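Side-chain contacts in Galactose/lactose metabolism regulatory protein GAL80 (Saccharomyces cerevisiae, PDB 3BTV), which represses the yeast galactose and lactose metabolic genes by binding the activator GAL4 and blocking its transcriptional activation when no inducing sugar is present: residues Ala65-Arg69 against Leu70-Asn74; Glu104-Met107 against Pro108-Phe112; His216-Asp219 against Ile220-Tyr223; Gly269-Asn273 against Gly274-Val278. The protein carries 1 engineered substitution. One frame throughout, in Å; residues are numbered along the deposited sequence.

Interaction 1. Residues Ala65-Arg69 against Leu70-Asn74; sequences ATIQR and LKLSN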
ATOM      1  N   ALA B  65      35.099   7.651  34.072  1.00 81.98           N
ATOM      2  CA  ALA B  65      34.089   6.951  34.851  1.00 81.58           C
ATOM      3  C   ALA B  65      33.766   5.596  34.217  1.00 81.47           C
ATOM      4  O   ALA B  65      33.793   4.564  34.889  1.00 97.03           O
ATOM      5  CB  ALA B  65      32.829   7.799  34.959  1.00 84.52           C
ATOM      6  N   THR B  66      33.469   5.615  32.920  1.00 74.12           N
ATOM      7  CA  THR B  66      33.073   4.414  32.179  1.00 66.46           C
ATOM      8  C   THR B  66      34.190   3.373  32.139  1.00 81.37           C
ATOM      9  O   THR B  66      33.946   2.174  32.306  1.00 78.44           O
ATOM     10  CB  THR B  66      32.667   4.755  30.724  1.00 77.83           C
ATOM     11  OG1 THR B  66      31.474   5.551  30.727  1.00 77.57           O
ATOM     12  CG2 THR B  66      32.435   3.480  29.913  1.00 65.28           C
ATOM     13  N   ILE B  67      35.414   3.838  31.910  1.00 86.45           N
ATOM     14  CA  ILE B  67      36.553   2.941  31.819  1.00 90.94           C
ATOM     15  C   ILE B  67      36.717   2.224  33.146  1.00 96.59           C
ATOM     16  O   ILE B  67      37.197   1.094  33.206  1.00105.91           O
ATOM     17  CB  ILE B  67      37.852   3.698  31.469  1.00 99.45           C
ATOM     18  CG1 ILE B  67      37.681   4.478  30.165  1.00 82.75           C
ATOM     19  CG2 ILE B  67      39.018   2.730  31.350  1.00102.97           C
ATOM     20  CD1 ILE B  67      38.913   5.249  29.744  1.00 96.11           C
ATOM     21  N   GLN B  68      36.300   2.892  34.212  1.00 86.82           N
ATOM     22  CA  GLN B  68      36.393   2.323  35.545  1.00100.13           C
ATOM     23  C   GLN B  68      35.181   1.445  35.828  1.00103.57           C
ATOM     24  O   GLN B  68      35.316   0.278  36.196  1.00104.31           O
ATOM     25  CB  GLN B  68      36.495   3.437  36.584  1.00108.78           C
ATOM     26  CG  GLN B  68      37.014   2.987  37.931  1.00117.96           C
ATOM     27  CD  GLN B  68      37.445   4.150  38.794  1.00135.73           C
ATOM     28  OE1 GLN B  68      37.255   5.309  38.428  1.00142.75           O
ATOM     29  NE2 GLN B  68      38.033   3.848  39.947  1.00132.10           N
ATOM     30  N   ARG B  69      33.997   2.017  35.641  1.00102.29           N
ATOM     31  CA  ARG B  69      32.746   1.330  35.938  1.00101.82           C
ATOM     32  C   ARG B  69      32.590   0.040  35.136  1.00105.36           C
ATOM     33  O   ARG B  69      31.785  -0.821  35.486  1.00105.88           O
ATOM     34  CB  ARG B  69      31.559   2.265  35.690  1.00102.35           C
ATOM     35  CG  ARG B  69      30.200   1.613  35.876  1.00102.41           C
ATOM     36  CD  ARG B  69      29.097   2.654  35.902  1.00105.14           C
ATOM     37  NE  ARG B  69      27.772   2.041  35.942  1.00117.51           N
ATOM     38  CZ  ARG B  69      26.640   2.718  36.108  1.00117.63           C
ATOM     39  NH1 ARG B  69      26.669   4.038  36.257  1.00108.22           N
ATOM     40  NH2 ARG B  69      25.477   2.075  36.128  1.00101.88           N
ATOM     41  N   LEU B  70      33.368  -0.094  34.067  1.00104.49           N
ATOM     42  CA  LEU B  70      33.292  -1.281  33.225  1.00 98.08           C
ATOM     43  C   LEU B  70      34.542  -2.147  33.308  1.00 94.08           C
ATOM     44  O   LEU B  70      34.583  -3.233  32.732  1.00 91.87           O
ATOM     45  CB  LEU B  70      33.023  -0.897  31.768  1.00 93.30           C
ATOM     46  CG  LEU B  70      31.629  -0.354  31.467  1.00 88.75           C
ATOM     47  CD1 LEU B  70      31.484  -0.039  29.987  1.00 70.99           C
ATOM     48  CD2 LEU B  70      30.568  -1.348  31.922  1.00 85.46           C
ATOM     49  N   LYS B  71      35.559  -1.664  34.016  1.00106.92           N
ATOM     50  CA  LYS B  71      36.808  -2.407  34.168  1.00114.67           C
ATOM     51  C   LYS B  71      37.542  -2.574  32.836  1.00105.16           C
ATOM     52  O   LYS B  71      38.023  -3.664  32.516  1.00 99.71           O
ATOM     53  CB  LYS B  71      36.540  -3.785  34.779  1.00125.53           C
ATOM     54  CG  LYS B  71      35.914  -3.754  36.159  1.00129.26           C
ATOM     55  CD  LYS B  71      36.948  -3.440  37.219  1.00138.24           C
ATOM     56  CE  LYS B  71      36.351  -3.556  38.607  1.00137.19           C
ATOM     57  NZ  LYS B  71      35.194  -2.636  38.776  1.00130.92           N
ATOM     58  N   LEU B  72      37.627  -1.497  32.063  1.00 97.18           N
ATOM     59  CA  LEU B  72      38.305  -1.535  30.770  1.00 95.68           C
ATOM     60  C   LEU B  72      39.791  -1.232  30.949  1.00105.59           C
ATOM     61  O   LEU B  72      40.244  -0.121  30.672  1.00104.65           O
ATOM     62  CB  LEU B  72      37.667  -0.530  29.809  1.00 86.22           C
ATOM     63  CG  LEU B  72      36.138  -0.438  29.875  1.00 91.12           C
ATOM     64  CD1 LEU B  72      35.603   0.702  29.007  1.00 89.27           C
ATOM     65  CD2 LEU B  72      35.495  -1.763  29.487  1.00 81.63           C
ATOM     66  N   SER B  73      40.544  -2.229  31.406  1.00108.83           N
ATOM     67  CA  SER B  73      41.932  -2.023  31.821  1.00123.21           C
ATOM     68  C   SER B  73      42.900  -1.750  30.666  1.00127.61           C
ATOM     69  O   SER B  73      44.106  -1.617  30.879  1.00121.75           O
ATOM     70  CB  SER B  73      42.427  -3.210  32.651  1.00112.01           C
ATOM     71  OG  SER B  73      42.383  -4.406  31.897  1.00102.14           O
ATOM     72  N   ASN B  74      42.374  -1.671  29.447  1.00119.00           N
ATOM     73  CA  ASN B  74      43.197  -1.321  28.295  1.00 99.68           C
ATOM     74  C   ASN B  74      42.811   0.024  27.702  1.00 93.31           C
ATOM     75  O   ASN B  74      43.518   0.567  26.854  1.00 95.03           O
ATOM     76  CB  ASN B  74      43.123  -2.400  27.220  1.00 93.91           C
ATOM     77  CG  ASN B  74      43.928  -3.625  27.574  1.00114.89           C
ATOM     78  OD1 ASN B  74      44.656  -4.162  26.740  1.00119.40           O
ATOM     79  ND2 ASN B  74      43.814  -4.072  28.819  1.00129.19           N
TER
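T66, in the last turn of helix 60-69, and L70, the residue just after it, lie side by side and point the same way, with T66 CG2 3.6 Å from L70 CD1. The threonine methyl can lie there because chi1 of -66° sets CG2 anti to the backbone N and turns OG1 to the other side, where it is hydrogen-bonded to T62 O and A30 N. Next along, the L72 side chain crosses that of I67 at about a right angle, I67 CG2 meeting L72 CB at 3.9 Å, while L72 CD1 rests 3.7 Å from I67 CA. Three backbone bonds, each 2.9 Å long, set these side chains in place: L70 N to T66 O, K71 N to Q68 O and L72 N to I67 O. K71 has left helical geometry with a positive phi of 65°, and the closure is a Schellman motif. An alanine in place of L70 would remove CG and both methyls, and is likely to leave the T66 methyl without its neighbour and open a gap beside I36. This helix end packs through T66 and I67 on L55 of strand 50-56, before the loop leads to edge strand 76-78 of the Rossmann sheet.

Interaction 2. Residues Glu104-Met107 against Pro108-Phe112; sequences EVVM and PLLEF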
ATOM      1  N   GLU B 104      30.136  16.980  12.226  1.00 81.11           N
ATOM      2  CA  GLU B 104      31.063  17.846  12.967  1.00 72.63           C
ATOM      3  C   GLU B 104      32.158  17.046  13.661  1.00 69.19           C
ATOM      4  O   GLU B 104      33.257  17.543  13.852  1.00 77.05           O
ATOM      5  CB  GLU B 104      30.322  18.717  13.990  1.00 87.75           C
ATOM      6  CG  GLU B 104      29.976  18.002  15.291  1.00111.33           C
ATOM      7  CD  GLU B 104      29.002  18.786  16.155  1.00123.73           C
ATOM      8  OE1 GLU B 104      28.088  19.427  15.590  1.00125.30           O
ATOM      9  OE2 GLU B 104      29.149  18.753  17.398  1.00121.58           O
ATOM     10  N   VAL B 105      31.860  15.805  14.024  1.00 82.31           N
ATOM     11  CA  VAL B 105      32.846  14.963  14.693  1.00 76.41           C
ATOM     12  C   VAL B 105      33.703  14.170  13.707  1.00 76.13           C
ATOM     13  O   VAL B 105      34.926  14.164  13.806  1.00 78.45           O
ATOM     14  CB  VAL B 105      32.182  13.966  15.652  1.00 76.07           C
ATOM     15  CG1 VAL B 105      33.240  13.054  16.249  1.00 67.85           C
ATOM     16  CG2 VAL B 105      31.436  14.709  16.751  1.00 97.50           C
ATOM     17  N   VAL B 106      33.056  13.501  12.757  1.00 75.00           N
ATOM     18  CA  VAL B 106      33.764  12.592  11.858  1.00 62.52           C
ATOM     19  C   VAL B 106      34.755  13.292  10.923  1.00 74.15           C
ATOM     20  O   VAL B 106      35.838  12.770  10.668  1.00 87.96           O
ATOM     21  CB  VAL B 106      32.781  11.726  11.043  1.00 76.55           C
ATOM     22  CG1 VAL B 106      33.523  10.882  10.020  1.00 74.49           C
ATOM     23  CG2 VAL B 106      31.970  10.830  11.981  1.00 73.32           C
ATOM     24  N   MET B 107      34.397  14.472  10.425  1.00 81.01           N
ATOM     25  CA  MET B 107      35.279  15.185   9.492  1.00 80.02           C
ATOM     26  C   MET B 107      36.657  15.488  10.080  1.00 77.39           C
ATOM     27  O   MET B 107      37.671  15.087   9.503  1.00 92.64           O
ATOM     28  CB  MET B 107      34.613  16.446   8.920  1.00 73.19           C
ATOM     29  CG  MET B 107      33.376  16.157   8.077  1.00 83.76           C
ATOM     30  SD  MET B 107      33.616  14.899   6.796  1.00 88.74           S
ATOM     31  CE  MET B 107      34.336  15.864   5.474  1.00 93.40           C
ATOM     32  N   PRO B 108      36.700  16.184  11.233  1.00 85.10           N
ATOM     33  CA  PRO B 108      37.975  16.478  11.900  1.00 83.74           C
ATOM     34  C   PRO B 108      38.658  15.195  12.351  1.00 82.56           C
ATOM     35  O   PRO B 108      39.876  15.068  12.256  1.00 88.52           O
ATOM     36  CB  PRO B 108      37.550  17.297  13.126  1.00 98.55           C
ATOM     37  CG  PRO B 108      36.182  17.823  12.794  1.00 87.62           C
ATOM     38  CD  PRO B 108      35.552  16.765  11.952  1.00 92.39           C
ATOM     39  N   LEU B 109      37.864  14.252  12.846  1.00 78.47           N
ATOM     40  CA  LEU B 109      38.388  12.968  13.299  1.00 85.60           C
ATOM     41  C   LEU B 109      39.154  12.264  12.177  1.00 70.62           C
ATOM     42  O   LEU B 109      40.267  11.788  12.376  1.00 86.64           O
ATOM     43  CB  LEU B 109      37.239  12.081  13.803  1.00 70.30           C
ATOM     44  CG  LEU B 109      37.586  10.754  14.490  1.00 96.02           C
ATOM     45  CD1 LEU B 109      36.474  10.340  15.443  1.00 88.11           C
ATOM     46  CD2 LEU B 109      37.850   9.654  13.470  1.00102.65           C
ATOM     47  N   LEU B 110      38.543  12.193  10.998  1.00 78.17           N
ATOM     48  CA  LEU B 110      39.193  11.560   9.858  1.00 73.14           C
ATOM     49  C   LEU B 110      40.493  12.278   9.518  1.00 84.43           C
ATOM     50  O   LEU B 110      41.467  11.654   9.096  1.00101.26           O
ATOM     51  CB  LEU B 110      38.270  11.555   8.642  1.00 71.24           C
ATOM     52  CG  LEU B 110      37.295  10.387   8.551  1.00 78.89           C
ATOM     53  CD1 LEU B 110      36.291  10.632   7.450  1.00 71.50           C
ATOM     54  CD2 LEU B 110      38.055   9.080   8.320  1.00 79.03           C
ATOM     55  N   GLU B 111      40.508  13.592   9.708  1.00 85.13           N
ATOM     56  CA  GLU B 111      41.708  14.368   9.421  1.00 81.18           C
ATOM     57  C   GLU B 111      42.826  14.056  10.410  1.00 92.77           C
ATOM     58  O   GLU B 111      43.952  13.778  10.002  1.00102.66           O
ATOM     59  CB  GLU B 111      41.403  15.865   9.389  1.00 91.56           C
ATOM     60  CG  GLU B 111      42.538  16.708   8.824  1.00 94.55           C
ATOM     61  CD  GLU B 111      42.814  16.415   7.358  1.00113.39           C
ATOM     62  OE1 GLU B 111      42.061  15.617   6.759  1.00121.54           O
ATOM     63  OE2 GLU B 111      43.781  16.983   6.803  1.00124.34           O
ATOM     64  N   PHE B 112      42.519  14.101  11.707  1.00101.04           N
ATOM     65  CA  PHE B 112      43.507  13.766  12.733  1.00100.14           C
ATOM     66  C   PHE B 112      43.891  12.294  12.608  1.00 85.54           C
ATOM     67  O   PHE B 112      44.993  11.889  12.974  1.00101.10           O
ATOM     68  CB  PHE B 112      42.955  14.028  14.138  1.00112.19           C
ATOM     69  CG  PHE B 112      42.596  15.465  14.402  1.00120.58           C
ATOM     70  CD1 PHE B 112      41.281  15.828  14.661  1.00108.88           C
ATOM     71  CD2 PHE B 112      43.573  16.452  14.405  1.00119.59           C
ATOM     72  CE1 PHE B 112      40.946  17.149  14.910  1.00114.48           C
ATOM     73  CE2 PHE B 112      43.246  17.773  14.652  1.00111.06           C
ATOM     74  CZ  PHE B 112      41.932  18.123  14.906  1.00113.89           C
TER
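V106 and L110 sit one turn apart on helix 102-112, their side chains side by side and pointing the same way. Followed outward, L110 begins with CB 3.4 Å from V106 O, close to the oxygen that L110 N reaches at 2.8 Å. CG follows at 3.5 Å from the same oxygen, V106 O, and CD1 then passes on to the valine, lying 3.8 Å from V106 CG1. V106 chi1 of 175° places CG1 anti to the backbone N, beside the carbonyl carbon, where L110 CD1 meets it. V105 and L109 repeat the pairing more loosely, V105 CG1 and L109 CD1 being 4.3 Å apart.

P108 interrupts the regular pattern. Its ring nitrogen carries no hydrogen, and the place of the missing bond to E104 O is taken by ring carbons, P108 CG and CD both standing 3.1 Å from E104 O. The helix kinks here, yet the ladder resumes at once: L109 N bonds to V105 O, L110 N to V106 O, and E111 N to M107 O at 3.2 Å.

The helix is the connection of a beta-alpha-beta unit in the Rossmann domain, between strands 92-95 and 121-125. V106 and L109 pack down on I95, L109 also on I93. Toward helix 132-143, V106 touches I138, L110 touches A141, and M107 touches both. On helix 81-86, L109 meets L81, while F112 meets E82, A85 and S86.

Interaction 3. Residues His216-Asp219 against Ile220-Tyr223; sequences HTID and ILQY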
ATOM      1  N   HIS B 216      15.811   1.830   7.431  1.00 35.60           N
ATOM      2  CA  HIS B 216      16.221   0.485   7.824  1.00 41.42           C
ATOM      3  C   HIS B 216      15.397  -0.557   7.054  1.00 37.66           C
ATOM      4  O   HIS B 216      15.936  -1.506   6.499  1.00 41.03           O
ATOM      5  CB  HIS B 216      16.042   0.269   9.330  1.00 39.19           C
ATOM      6  CG  HIS B 216      17.164   0.801  10.169  1.00 42.22           C
ATOM      7  ND1 HIS B 216      18.392   0.178  10.256  1.00 44.61           N
ATOM      8  CD2 HIS B 216      17.226   1.874  10.997  1.00 39.47           C
ATOM      9  CE1 HIS B 216      19.170   0.852  11.089  1.00 44.33           C
ATOM     10  NE2 HIS B 216      18.486   1.885  11.553  1.00 47.37           N
ATOM     11  N   THR B 217      14.092  -0.335   6.987  1.00 39.36           N
ATOM     12  CA  THR B 217      13.181  -1.303   6.379  1.00 42.12           C
ATOM     13  C   THR B 217      13.346  -1.459   4.870  1.00 36.85           C
ATOM     14  O   THR B 217      13.391  -2.571   4.350  1.00 32.03           O
ATOM     15  CB  THR B 217      11.720  -0.950   6.693  1.00 38.96           C
ATOM     16  OG1 THR B 217      11.559  -0.854   8.113  1.00 42.22           O
ATOM     17  CG2 THR B 217      10.791  -2.041   6.168  1.00 41.51           C
ATOM     18  N   ILE B 218      13.433  -0.351   4.158  1.00 30.13           N
ATOM     19  CA  ILE B 218      13.515  -0.420   2.716  1.00 36.03           C
ATOM     20  C   ILE B 218      14.882  -0.975   2.328  1.00 41.53           C
ATOM     21  O   ILE B 218      15.046  -1.625   1.291  1.00 36.89           O
ATOM     22  CB  ILE B 218      13.262   0.958   2.073  1.00 32.48           C
ATOM     23  CG1 ILE B 218      12.712   0.778   0.656  1.00 33.37           C
ATOM     24  CG2 ILE B 218      14.542   1.789   2.099  1.00 42.09           C
ATOM     25  CD1 ILE B 218      11.285   0.262   0.586  1.00 39.18           C
ATOM     26  N   ASP B 219      15.866  -0.750   3.182  1.00 38.54           N
ATOM     27  CA  ASP B 219      17.175  -1.312   2.899  1.00 44.74           C
ATOM     28  C   ASP B 219      17.171  -2.830   3.017  1.00 39.39           C
ATOM     29  O   ASP B 219      17.766  -3.502   2.182  1.00 34.77           O
ATOM     30  CB  ASP B 219      18.276  -0.757   3.806  1.00 42.28           C
ATOM     31  CG  ASP B 219      19.611  -1.438   3.549  1.00 59.85           C
ATOM     32  OD1 ASP B 219      20.184  -1.236   2.456  1.00 53.37           O
ATOM     33  OD2 ASP B 219      20.067  -2.212   4.414  1.00 48.16           O
ATOM     34  N   ILE B 220      16.543  -3.381   4.057  1.00 37.43           N
ATOM     35  CA  ILE B 220      16.485  -4.855   4.143  1.00 34.20           C
ATOM     36  C   ILE B 220      15.641  -5.416   3.013  1.00 39.27           C
ATOM     37  O   ILE B 220      15.898  -6.521   2.527  1.00 38.29           O
ATOM     38  CB  ILE B 220      15.976  -5.410   5.515  1.00 43.98           C
ATOM     39  CG1 ILE B 220      14.527  -5.015   5.758  1.00 49.98           C
ATOM     40  CG2 ILE B 220      16.869  -4.955   6.677  1.00 45.94           C
ATOM     41  CD1 ILE B 220      13.966  -5.603   7.045  1.00 54.25           C
ATOM     42  N   LEU B 221      14.637  -4.664   2.576  1.00 35.26           N
ATOM     43  CA  LEU B 221      13.823  -5.157   1.468  1.00 34.32           C
ATOM     44  C   LEU B 221      14.701  -5.361   0.245  1.00 36.51           C
ATOM     45  O   LEU B 221      14.655  -6.408  -0.399  1.00 34.53           O
ATOM     46  CB  LEU B 221      12.676  -4.202   1.113  1.00 30.63           C
ATOM     47  CG  LEU B 221      11.828  -4.792  -0.016  1.00 34.42           C
ATOM     48  CD1 LEU B 221      11.064  -6.058   0.481  1.00 34.00           C
ATOM     49  CD2 LEU B 221      10.872  -3.768  -0.582  1.00 42.70           C
ATOM     50  N   GLN B 222      15.509  -4.352  -0.072  1.00 33.07           N
ATOM     51  CA  GLN B 222      16.381  -4.416  -1.236  1.00 34.25           C
ATOM     52  C   GLN B 222      17.435  -5.481  -1.059  1.00 31.26           C
ATOM     53  O   GLN B 222      17.795  -6.177  -2.006  1.00 37.56           O
ATOM     54  CB  GLN B 222      17.055  -3.069  -1.464  1.00 38.71           C
ATOM     55  CG  GLN B 222      16.085  -2.004  -1.914  1.00 31.94           C
ATOM     56  CD  GLN B 222      16.714  -0.626  -1.875  1.00 53.19           C
ATOM     57  OE1 GLN B 222      17.141  -0.099  -2.892  1.00 41.41           O
ATOM     58  NE2 GLN B 222      16.799  -0.049  -0.691  1.00 38.51           N
ATOM     59  N   TYR B 223      17.914  -5.615   0.167  1.00 35.32           N
ATOM     60  CA  TYR B 223      18.903  -6.637   0.479  1.00 36.22           C
ATOM     61  C   TYR B 223      18.344  -8.062   0.310  1.00 43.41           C
ATOM     62  O   TYR B 223      19.007  -8.933  -0.256  1.00 41.81           O
ATOM     63  CB  TYR B 223      19.458  -6.421   1.891  1.00 38.02           C
ATOM     64  CG  TYR B 223      20.608  -7.347   2.244  1.00 40.13           C
ATOM     65  CD1 TYR B 223      21.817  -7.283   1.554  1.00 40.27           C
ATOM     66  CD2 TYR B 223      20.483  -8.284   3.259  1.00 40.94           C
ATOM     67  CE1 TYR B 223      22.864  -8.120   1.872  1.00 42.99           C
ATOM     68  CE2 TYR B 223      21.534  -9.125   3.593  1.00 38.85           C
ATOM     69  CZ  TYR B 223      22.713  -9.045   2.886  1.00 50.11           C
ATOM     70  OH  TYR B 223      23.751  -9.884   3.199  1.00 44.38           O
TER
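The flat amide of Q222 turns its NE2 edge to I218 O, which lies near the amide plane, 3.1 Å from Q222 NE2. Seen from I218 O the donor is less regular: NE2 stands above the carbonyl plane, 60° out of it, while the backbone N of Q222 reaches the same oxygen from the opposite face. The glutamine side chain crosses that of I218 obliquely, with I218 CG2 4.0 Å from Q222 NE2. Of the other flat groups, the imidazole of H216 meets W126 edge-to-face, and the ring of Y223 takes a cation-pi contact from K165 while its OH bonds to D398 O. The carboxylate of D219 forms a salt bridge with R156. I220 packs back on the helix: chi1 of 65° holds CG1 between the backbone N and the carbonyl carbon, close against T217 O at 3.0 Å, and I220 CG2 is 3.6 Å from H216 O.

I218 and Q222 both pack on L414 of helix 405-424, whereas T217, I220 and L221 face I297 of the large sheet. I218 O thus accepts two N-H groups within a buried helix, which meets part of the hydrogen-bonding need of the glutamine amide, and the salt bridge to R156 probably favours a charged D219.

Interaction 4. Residues Gly269-Asn273 against Gly274-Val278; sequences GTLLN and GNVPV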
ATOM      1  N   GLY B 269       6.688   1.872  -5.557  1.00 36.61           N
ATOM      2  CA  GLY B 269       7.749   1.826  -6.535  1.00 30.69           C
ATOM      3  C   GLY B 269       7.920   0.470  -7.155  1.00 33.70           C
ATOM      4  O   GLY B 269       7.176  -0.472  -6.848  1.00 33.05           O
ATOM      5  N   THR B 270       8.916   0.368  -8.024  1.00 31.23           N
ATOM      6  CA  THR B 270       9.168  -0.865  -8.756  1.00 36.25           C
ATOM      7  C   THR B 270      10.610  -1.293  -8.552  1.00 38.26           C
ATOM      8  O   THR B 270      11.523  -0.470  -8.628  1.00 38.12           O
ATOM      9  CB  THR B 270       8.950  -0.660 -10.260  1.00 39.82           C
ATOM     10  OG1 THR B 270       9.769   0.419 -10.695  1.00 37.44           O
ATOM     11  CG2 THR B 270       7.520  -0.304 -10.544  1.00 42.11           C
ATOM     12  N   LEU B 271      10.815  -2.579  -8.294  1.00 33.95           N
ATOM     13  CA  LEU B 271      12.159  -3.124  -8.200  1.00 33.23           C
ATOM     14  C   LEU B 271      12.755  -3.282  -9.598  1.00 37.59           C
ATOM     15  O   LEU B 271      12.090  -3.768 -10.516  1.00 37.15           O
ATOM     16  CB  LEU B 271      12.163  -4.483  -7.481  1.00 36.10           C
ATOM     17  CG  LEU B 271      11.714  -4.480  -6.019  1.00 41.58           C
ATOM     18  CD1 LEU B 271      11.826  -5.891  -5.440  1.00 39.85           C
ATOM     19  CD2 LEU B 271      12.534  -3.491  -5.202  1.00 39.21           C
ATOM     20  N   LEU B 272      14.018  -2.885  -9.752  1.00 40.88           N
ATOM     21  CA  LEU B 272      14.722  -3.050 -11.028  1.00 45.21           C
ATOM     22  C   LEU B 272      14.626  -4.477 -11.570  1.00 48.75           C
ATOM     23  O   LEU B 272      14.328  -4.698 -12.743  1.00 47.63           O
ATOM     24  CB  LEU B 272      16.190  -2.665 -10.870  1.00 42.18           C
ATOM     25  CG  LEU B 272      16.500  -1.244 -11.324  1.00 53.97           C
ATOM     26  CD1 LEU B 272      17.917  -0.881 -10.943  1.00 56.76           C
ATOM     27  CD2 LEU B 272      16.275  -1.100 -12.843  1.00 48.99           C
ATOM     28  N   ASN B 273      14.862  -5.447 -10.698  1.00 44.17           N
ATOM     29  CA  ASN B 273      14.793  -6.847 -11.101  1.00 44.28           C
ATOM     30  C   ASN B 273      13.358  -7.345 -11.142  1.00 57.19           C
ATOM     31  O   ASN B 273      12.775  -7.673 -10.115  1.00 53.08           O
ATOM     32  CB  ASN B 273      15.647  -7.718 -10.173  1.00 39.52           C
ATOM     33  CG  ASN B 273      17.138  -7.382 -10.269  1.00 84.62           C
ATOM     34  OD1 ASN B 273      17.583  -6.728 -11.219  1.00 81.97           O
ATOM     35  ND2 ASN B 273      17.911  -7.830  -9.286  1.00 96.18           N
ATOM     36  N   GLY B 274      12.790  -7.398 -12.337  1.00 45.21           N
ATOM     37  CA  GLY B 274      11.462  -7.942 -12.495  1.00 45.77           C
ATOM     38  C   GLY B 274      10.378  -6.883 -12.509  1.00 47.77           C
ATOM     39  O   GLY B 274       9.194  -7.214 -12.600  1.00 46.06           O
ATOM     40  N   ASN B 275      10.766  -5.610 -12.415  1.00 39.73           N
ATOM     41  CA  ASN B 275       9.781  -4.540 -12.420  1.00 30.14           C
ATOM     42  C   ASN B 275       8.698  -4.830 -11.376  1.00 32.87           C
ATOM     43  O   ASN B 275       7.520  -4.629 -11.647  1.00 34.98           O
ATOM     44  CB  ASN B 275       9.125  -4.437 -13.810  1.00 40.21           C
ATOM     45  CG  ASN B 275       8.388  -3.129 -14.014  1.00 47.68           C
ATOM     46  OD1 ASN B 275       8.855  -2.072 -13.577  1.00 41.95           O
ATOM     47  ND2 ASN B 275       7.218  -3.191 -14.654  1.00 39.39           N
ATOM     48  N   VAL B 276       9.106  -5.304 -10.194  1.00 31.60           N
ATOM     49  CA  VAL B 276       8.159  -5.732  -9.147  1.00 36.67           C
ATOM     50  C   VAL B 276       7.479  -4.547  -8.465  1.00 27.83           C
ATOM     51  O   VAL B 276       8.153  -3.657  -7.954  1.00 38.52           O
ATOM     52  CB  VAL B 276       8.859  -6.567  -8.049  1.00 33.54           C
ATOM     53  CG1 VAL B 276       7.859  -7.004  -6.951  1.00 34.09           C
ATOM     54  CG2 VAL B 276       9.564  -7.778  -8.658  1.00 37.68           C
ATOM     55  N   PRO B 277       6.141  -4.542  -8.446  1.00 33.17           N
ATOM     56  CA  PRO B 277       5.388  -3.527  -7.707  1.00 24.21           C
ATOM     57  C   PRO B 277       5.613  -3.653  -6.197  1.00 39.67           C
ATOM     58  O   PRO B 277       5.469  -4.739  -5.624  1.00 27.93           O
ATOM     59  CB  PRO B 277       3.927  -3.858  -8.029  1.00 34.84           C
ATOM     60  CG  PRO B 277       3.964  -4.851  -9.155  1.00 40.25           C
ATOM     61  CD  PRO B 277       5.272  -5.532  -9.110  1.00 28.59           C
ATOM     62  N   VAL B 278       5.954  -2.542  -5.558  1.00 25.59           N
ATOM     63  CA  VAL B 278       6.132  -2.487  -4.119  1.00 25.26           C
ATOM     64  C   VAL B 278       5.251  -1.370  -3.587  1.00 39.41           C
ATOM     65  O   VAL B 278       5.325  -0.235  -4.069  1.00 34.99           O
ATOM     66  CB  VAL B 278       7.591  -2.155  -3.755  1.00 35.08           C
ATOM     67  CG1 VAL B 278       7.759  -2.014  -2.237  1.00 35.40           C
ATOM     68  CG2 VAL B 278       8.533  -3.211  -4.327  1.00 26.73           C
TER
HETATM   69  O   HOH W   1       9.037   0.813 -13.526  1.00 54.66           O
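L271 and V276 lie side by side on the tight face of a beta hairpin, with L271 CB 3.9 Å from V276 CB. V278 extends this apolar row, its side chain crossing that of L271 at about a right angle and bringing CG2 to 3.8 Å from L271 CG. A chi1 of -64° puts L271 CG anti to the carbonyl carbon, from where it reaches both valines. The firm pairing is G269 with V278, hydrogen-bonded and antiparallel, V278 N to G269 O at 2.7 Å and G269 N to V278 O at 2.9 Å; L271 N also bonds to V276 O. A serine in place of L271 would lose CG and both methyls and is likely to open a gap between V276 and V278 and beside I179 of the neighbouring strand.

Toward the turn the pairing slackens. N275 and V276 both face L271 in a G1 beta bulge, and the return bond from V276 N to L271 O is weak at 3.4 Å. L272, N273 and G274 are exposed; G274 has a phi of 96°, at which a side chain would be jammed against N273 O. On the other face T270 and N275 point the same way, and a water donates to N275 OD1 at 2.9 Å and is hydrogen-bonded to T270 OG1 at 3.0 Å. F237 of the second subunit packs on both residues, and N239 of that subunit donates to N275 O. One face is therefore hydrophobic and turned to the domain interior; the other, with T270, N275 and P277, holds a water and meets the second subunit by packing and a hydrogen bond.

Overall arrangement
All four contacts are local and follow one another along the chain, without nesting or crossing. Interaction 1 ends helix 60-69 and turns the chain toward strand 76-78; interaction 2 lies within a later crossover helix of the same Rossmann domain, the two centres about 25 Å apart. The chain then enters the C-terminal domain, where interaction 3 is a buried turn of helix 209-225 and interaction 4 closes the hairpin of strands 264-271 and 276-283. These last two touch, L221 CD2 packing 3.9 Å from V278 CG1, which ties the helix to the large mixed sheet. Interactions 1 and 4, on opposite sides of the chain's centre, lie about 50 Å apart between centres.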